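Local coordinates for protein RNA 2',3'-cyclic phosphodiesterase (Deinococcus radiodurans, PDB 5H7E) that belongs to the LigT-like phosphoesterases of the 2H clan, at residues Y10-P15 with P152-Y157; D58-G63 with V170-R175. All blocks are in the same frame, centred on the assembly; numbering follows the deposited sequence.

In the fold
Interaction 1 pairs the antiparallel strands carried by Y10-P15 and P152-Y157, its centre about 8 Å from the centre of the chain; interaction 2 lays the helix piece D58-G63 against the next strand, V170-R175, nearer the outside, its centre about 15 Å from that of the chain. Both are largely buried, and strands 148-160 and 167-175 are neighbours in one sheet. The chemistry differs with place: main-chain hydrogen bonds join the strands of interaction 1, whereas no hydrogen bond crosses interaction 2, where a phenylalanine ring meets a helical glycine. The two meet through Tyr10 and the helix, and where Phe174 N reaches Leu154 O. Each has a sulfate ion at its margin.

Interaction 1. Residues Y10-P15 with P152-Y157; sequences YALRVP and PGLTLY. With SO4 (sulfate ion), chain E.
Tyr10 and Leu156 face each other as a non-hydrogen-bonded antiparallel pair, and their side chains meet on one side of the sheet. With CG of Leu156 anti to its own backbone N (chi1 175°), CD1 is carried over the centre of the Tyr10 ring, a CH-pi contact 3.9 Å from Leu156 CD1 to the ring centroid and only 3° off the normal. Leu154 CD2 comes up obliquely to Tyr10 CD1 at 3.8 Å, while its other methyl, CD1, lies against Ala11 O and Leu12 CD2. Next along, Ala11 and Thr155 form the hydrogen-bonded pair: Ala11 N to Thr155 O and Thr155 N to Ala11 O are both 2.9 Å. On the opposite face Ala11 CB touches Tyr157 CE2 at 3.8 Å, and the phenol OH of Tyr157 reaches Arg13 CB. Past this pair the strands part, and a water bridges Arg13 N, Gly153 O and Thr155 OG1. The extended Arg13 points its guanidinium edge at a sulfate, with NH1 2.7 Å from O1. Strand 6-13 runs between strands 42-48 and 148-160, and Leu108 and Ile112 of helix 101-114 and Leu62 of helix 56-67 pack around Tyr10, whose OH bonds to Leu59 O.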
# COMPACT_ATOMS: atom_id res chain seq x y z
N TYR A 10 7.08 -0.43 -0.06
CA TYR A 10 6.88 0.92 -0.58
C TYR A 10 5.39 1.16 -0.69
O TYR A 10 4.67 0.28 -1.15
CB TYR A 10 7.47 1.04 -1.96
CG TYR A 10 9.00 1.08 -2.08
CD1 TYR A 10 9.69 2.26 -2.02
CD2 TYR A 10 9.68 -0.09 -2.33
CE1 TYR A 10 11.12 2.30 -2.23
CE2 TYR A 10 11.05 -0.09 -2.52
CZ TYR A 10 11.74 1.10 -2.51
OH TYR A 10 13.10 1.02 -2.75
N ALA A 11 4.95 2.31 -0.20
CA ALA A 11 3.50 2.55 -0.25
C ALA A 11 3.26 4.04 -0.31
O ALA A 11 4.11 4.85 0.07
CB ALA A 11 2.81 1.96 0.98
N LEU A 12 2.04 4.41 -0.70
CA LEU A 12 1.53 5.77 -0.46
C LEU A 12 0.76 5.81 0.86
O LEU A 12 -0.10 4.96 1.11
CB LEU A 12 0.58 6.23 -1.59
CG LEU A 12 1.12 6.03 -3.01
CD1 LEU A 12 0.02 6.58 -4.00
CD2 LEU A 12 2.37 6.87 -3.18
N ARG A 13 1.09 6.80 1.69
CA ARG A 13 0.32 7.10 2.88
C ARG A 13 -1.05 7.61 2.47
O ARG A 13 -1.24 8.14 1.38
CB ARG A 13 1.07 8.17 3.66
CG ARG A 13 0.39 8.68 4.80
CD ARG A 13 1.09 9.95 5.32
NE ARG A 13 0.26 10.41 6.40
CZ ARG A 13 -0.63 11.38 6.32
NH1 ARG A 13 -0.76 12.11 5.21
NH2 ARG A 13 -1.35 11.67 7.39
N VAL A 14 -2.04 7.40 3.34
CA VAL A 14 -3.41 7.84 3.09
C VAL A 14 -3.73 8.90 4.12
O VAL A 14 -3.60 8.63 5.34
CB VAL A 14 -4.38 6.66 3.20
CG1 VAL A 14 -5.80 7.11 2.91
CG2 VAL A 14 -3.97 5.61 2.14
N PRO A 15 -4.13 10.12 3.74
CA PRO A 15 -4.31 11.20 4.69
C PRO A 15 -5.65 11.13 5.41
O PRO A 15 -6.54 10.35 5.06
CB PRO A 15 -4.23 12.47 3.83
CG PRO A 15 -4.75 11.97 2.44
CD PRO A 15 -4.25 10.54 2.32
N PRO A 152 2.04 13.59 -1.88
CA PRO A 152 3.28 14.34 -2.14
C PRO A 152 4.51 13.47 -2.29
O PRO A 152 5.53 13.99 -2.76
CB PRO A 152 3.39 15.27 -0.93
CG PRO A 152 2.66 14.61 0.13
CD PRO A 152 1.57 13.76 -0.50
N GLY A 153 4.46 12.19 -1.91
CA GLY A 153 5.68 11.41 -1.98
C GLY A 153 5.35 9.94 -1.84
O GLY A 153 4.20 9.55 -1.65
N LEU A 154 6.40 9.14 -1.95
CA LEU A 154 6.35 7.69 -1.83
C LEU A 154 7.05 7.37 -0.53
O LEU A 154 8.04 8.04 -0.20
CB LEU A 154 7.09 7.05 -3.01
CG LEU A 154 7.17 5.50 -2.98
CD1 LEU A 154 5.83 4.88 -3.05
CD2 LEU A 154 8.07 4.97 -4.09
N THR A 155 6.55 6.40 0.22
CA THR A 155 7.17 6.11 1.52
C THR A 155 7.73 4.70 1.51
O THR A 155 7.08 3.76 1.04
CB THR A 155 6.16 6.28 2.63
OG1 THR A 155 5.70 7.65 2.66
CG2 THR A 155 6.80 5.87 4.01
N LEU A 156 8.93 4.53 2.10
CA LEU A 156 9.45 3.20 2.37
C LEU A 156 9.22 2.89 3.85
O LEU A 156 9.71 3.61 4.71
CB LEU A 156 10.94 3.13 2.00
CG LEU A 156 11.67 1.82 2.35
CD1 LEU A 156 11.16 0.68 1.48
CD2 LEU A 156 13.24 1.93 2.16
N TYR A 157 8.41 1.87 4.13
CA TYR A 157 8.04 1.47 5.49
C TYR A 157 8.78 0.21 5.88
O TYR A 157 9.10 -0.64 5.04
CB TYR A 157 6.54 1.14 5.53
CG TYR A 157 5.61 2.31 5.40
CD1 TYR A 157 5.31 3.09 6.52
CD2 TYR A 157 5.04 2.63 4.17
CE1 TYR A 157 4.41 4.15 6.40
CE2 TYR A 157 4.17 3.71 4.04
CZ TYR A 157 3.86 4.45 5.17
OH TYR A 157 3.00 5.51 5.02
S SO4 E . -2.87 14.43 6.96
O1 SO4 E . -1.95 14.45 5.80
O2 SO4 E . -3.34 13.09 7.27
O3 SO4 E . -2.12 14.86 8.13
O4 SO4 E . -3.99 15.35 6.75
O HOH W 1 3.54 8.30 0.96

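Interaction 2. Residues D58-G63 with V170-R175; sequences DLKRLG and VQSTFR. With SO4 (sulfate ion), chain F.
Ser172 and Phe174 are the two residues of V170-R175 that touch the helix piece D58-G63, in a helix-on-sheet packing within the LigT-like phosphoesterase fold. The helix and strand segments run nearly parallel, 19° apart, with axes 8.6 Å from each other. Midway along strand 167-175, Gln171 and Ser172 both face Leu156 of the adjoining strand, a classic beta bulge, and both send their CB toward the helix. Ser172 meets the aliphatic part of Lys60: its CB lies 3.9 Å from Lys60 CG, and its OG is 3.7 Å from Lys60 CE. The lysine chain bends at chi3 (65°) and passes alongside the serine with its methylenes, while its NZ has a weak, long ion pair with Glu57.

Two residues on, Phe174 makes the largest contribution. Its ring lies flat against the helix backbone at Gly63. Gly63 CA sits over the ring centre in a CH-pi contact, 3.7 Å from the centroid, and Gly63 C is 3.6 Å from Phe174 CG. The bare glycine lets the ring come this close to the main chain. Lys60 O approaches the same ring obliquely, 3.3 Å from Phe174 CE1, and this carbonyl also accepts a bond from Thr64 OG1. Leu156 and Tyr10 touch Phe174 from the sheet, joining this contact to the buried core.

At Arg175 the CB turns away from the helix, and a sulfate, also bonded to Thr64 OG1 and Arg177 NE, lies beside the strand. Its O2 sits at the edge of the Phe174 ring, near the ring plane, and its O4 accepts an almost straight hydrogen bond (178°) from Arg175 N, at 3.0 Å.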
# COMPACT_ATOMS: atom_id res chain seq x y z
N ASP A 58 20.45 1.18 -1.01
CA ASP A 58 20.08 1.03 -2.43
C ASP A 58 18.60 1.27 -2.66
O ASP A 58 18.21 1.85 -3.68
CB ASP A 58 20.43 -0.35 -2.98
CG ASP A 58 21.94 -0.58 -3.11
OD1 ASP A 58 22.72 0.41 -3.19
OD2 ASP A 58 22.34 -1.77 -3.16
N LEU A 59 17.76 0.77 -1.75
CA LEU A 59 16.32 0.96 -1.90
C LEU A 59 15.94 2.42 -1.76
O LEU A 59 14.96 2.88 -2.38
CB LEU A 59 15.57 0.13 -0.85
CG LEU A 59 15.71 -1.38 -1.09
CD1 LEU A 59 15.07 -2.13 0.08
CD2 LEU A 59 14.98 -1.84 -2.40
N LYS A 60 16.65 3.16 -0.91
CA LYS A 60 16.39 4.59 -0.76
C LYS A 60 16.80 5.35 -2.01
O LYS A 60 16.09 6.26 -2.44
CB LYS A 60 17.13 5.14 0.48
CG LYS A 60 16.42 4.76 1.77
CD LYS A 60 17.26 5.04 3.02
CE LYS A 60 17.51 6.52 3.21
NZ LYS A 60 18.26 6.79 4.51
N ARG A 61 17.94 5.00 -2.58
CA ARG A 61 18.36 5.63 -3.83
C ARG A 61 17.36 5.34 -4.94
O ARG A 61 17.10 6.21 -5.79
CB ARG A 61 19.75 5.12 -4.22
CG ARG A 61 20.84 5.62 -3.34
CD ARG A 61 22.21 5.19 -3.92
NE ARG A 61 23.29 5.27 -2.93
CZ ARG A 61 23.85 4.23 -2.32
NH1 ARG A 61 23.46 2.98 -2.57
NH2 ARG A 61 24.82 4.44 -1.44
N LEU A 62 16.85 4.11 -5.00
CA LEU A 62 15.83 3.77 -6.00
C LEU A 62 14.57 4.59 -5.82
O LEU A 62 14.02 5.14 -6.79
CB LEU A 62 15.54 2.27 -5.94
CG LEU A 62 14.42 1.79 -6.89
CD1 LEU A 62 14.85 1.97 -8.38
CD2 LEU A 62 14.21 0.34 -6.53
N GLY A 63 14.11 4.75 -4.57
CA GLY A 63 12.92 5.55 -4.33
C GLY A 63 13.11 6.99 -4.76
O GLY A 63 12.25 7.58 -5.42
N VAL A 170 8.13 4.51 9.41
CA VAL A 170 8.66 5.17 8.21
C VAL A 170 10.18 5.05 8.21
O VAL A 170 10.85 5.47 9.17
CB VAL A 170 8.26 6.64 8.15
CG1 VAL A 170 9.07 7.34 7.02
CG2 VAL A 170 6.83 6.84 8.00
N GLN A 171 10.73 4.49 7.14
CA GLN A 171 12.17 4.44 6.94
C GLN A 171 12.69 5.63 6.17
O GLN A 171 13.73 6.19 6.50
CB GLN A 171 12.57 3.18 6.19
CG GLN A 171 12.15 1.93 6.86
CD GLN A 171 12.75 1.84 8.23
OE1 GLN A 171 13.92 1.53 8.37
NE2 GLN A 171 11.96 2.13 9.26
N SER A 172 11.98 6.01 5.12
CA SER A 172 12.38 7.14 4.30
C SER A 172 11.17 7.57 3.49
O SER A 172 10.27 6.77 3.25
CB SER A 172 13.54 6.78 3.36
OG SER A 172 14.12 7.99 2.94
N THR A 173 11.13 8.84 3.12
CA THR A 173 10.12 9.32 2.20
C THR A 173 10.80 9.91 0.98
O THR A 173 11.92 10.43 1.08
CB THR A 173 9.18 10.35 2.83
OG1 THR A 173 9.94 11.46 3.30
CG2 THR A 173 8.40 9.74 3.98
N PHE A 174 10.15 9.79 -0.17
CA PHE A 174 10.74 10.23 -1.44
C PHE A 174 9.74 11.17 -2.10
O PHE A 174 8.67 10.74 -2.51
CB PHE A 174 11.05 9.05 -2.35
CG PHE A 174 11.66 7.89 -1.63
CD1 PHE A 174 12.98 7.94 -1.21
CD2 PHE A 174 10.91 6.74 -1.39
CE1 PHE A 174 13.53 6.86 -0.47
CE2 PHE A 174 11.43 5.67 -0.66
CZ PHE A 174 12.75 5.74 -0.22
N ARG A 175 10.08 12.46 -2.16
CA ARG A 175 9.12 13.44 -2.66
C ARG A 175 8.99 13.35 -4.18
O ARG A 175 9.99 13.21 -4.89
CB ARG A 175 9.61 14.84 -2.29
CG ARG A 175 8.59 15.93 -2.45
CD ARG A 175 9.03 17.24 -1.74
NE ARG A 175 7.87 18.08 -1.48
CZ ARG A 175 7.00 17.86 -0.49
NH1 ARG A 175 5.94 18.65 -0.34
NH2 ARG A 175 7.19 16.85 0.35
S SO4 F . 13.90 12.74 -1.93
O1 SO4 F . 14.98 12.41 -0.99
O2 SO4 F . 13.63 11.49 -2.62
O3 SO4 F . 14.35 13.73 -2.92
O4 SO4 F . 12.76 13.32 -1.20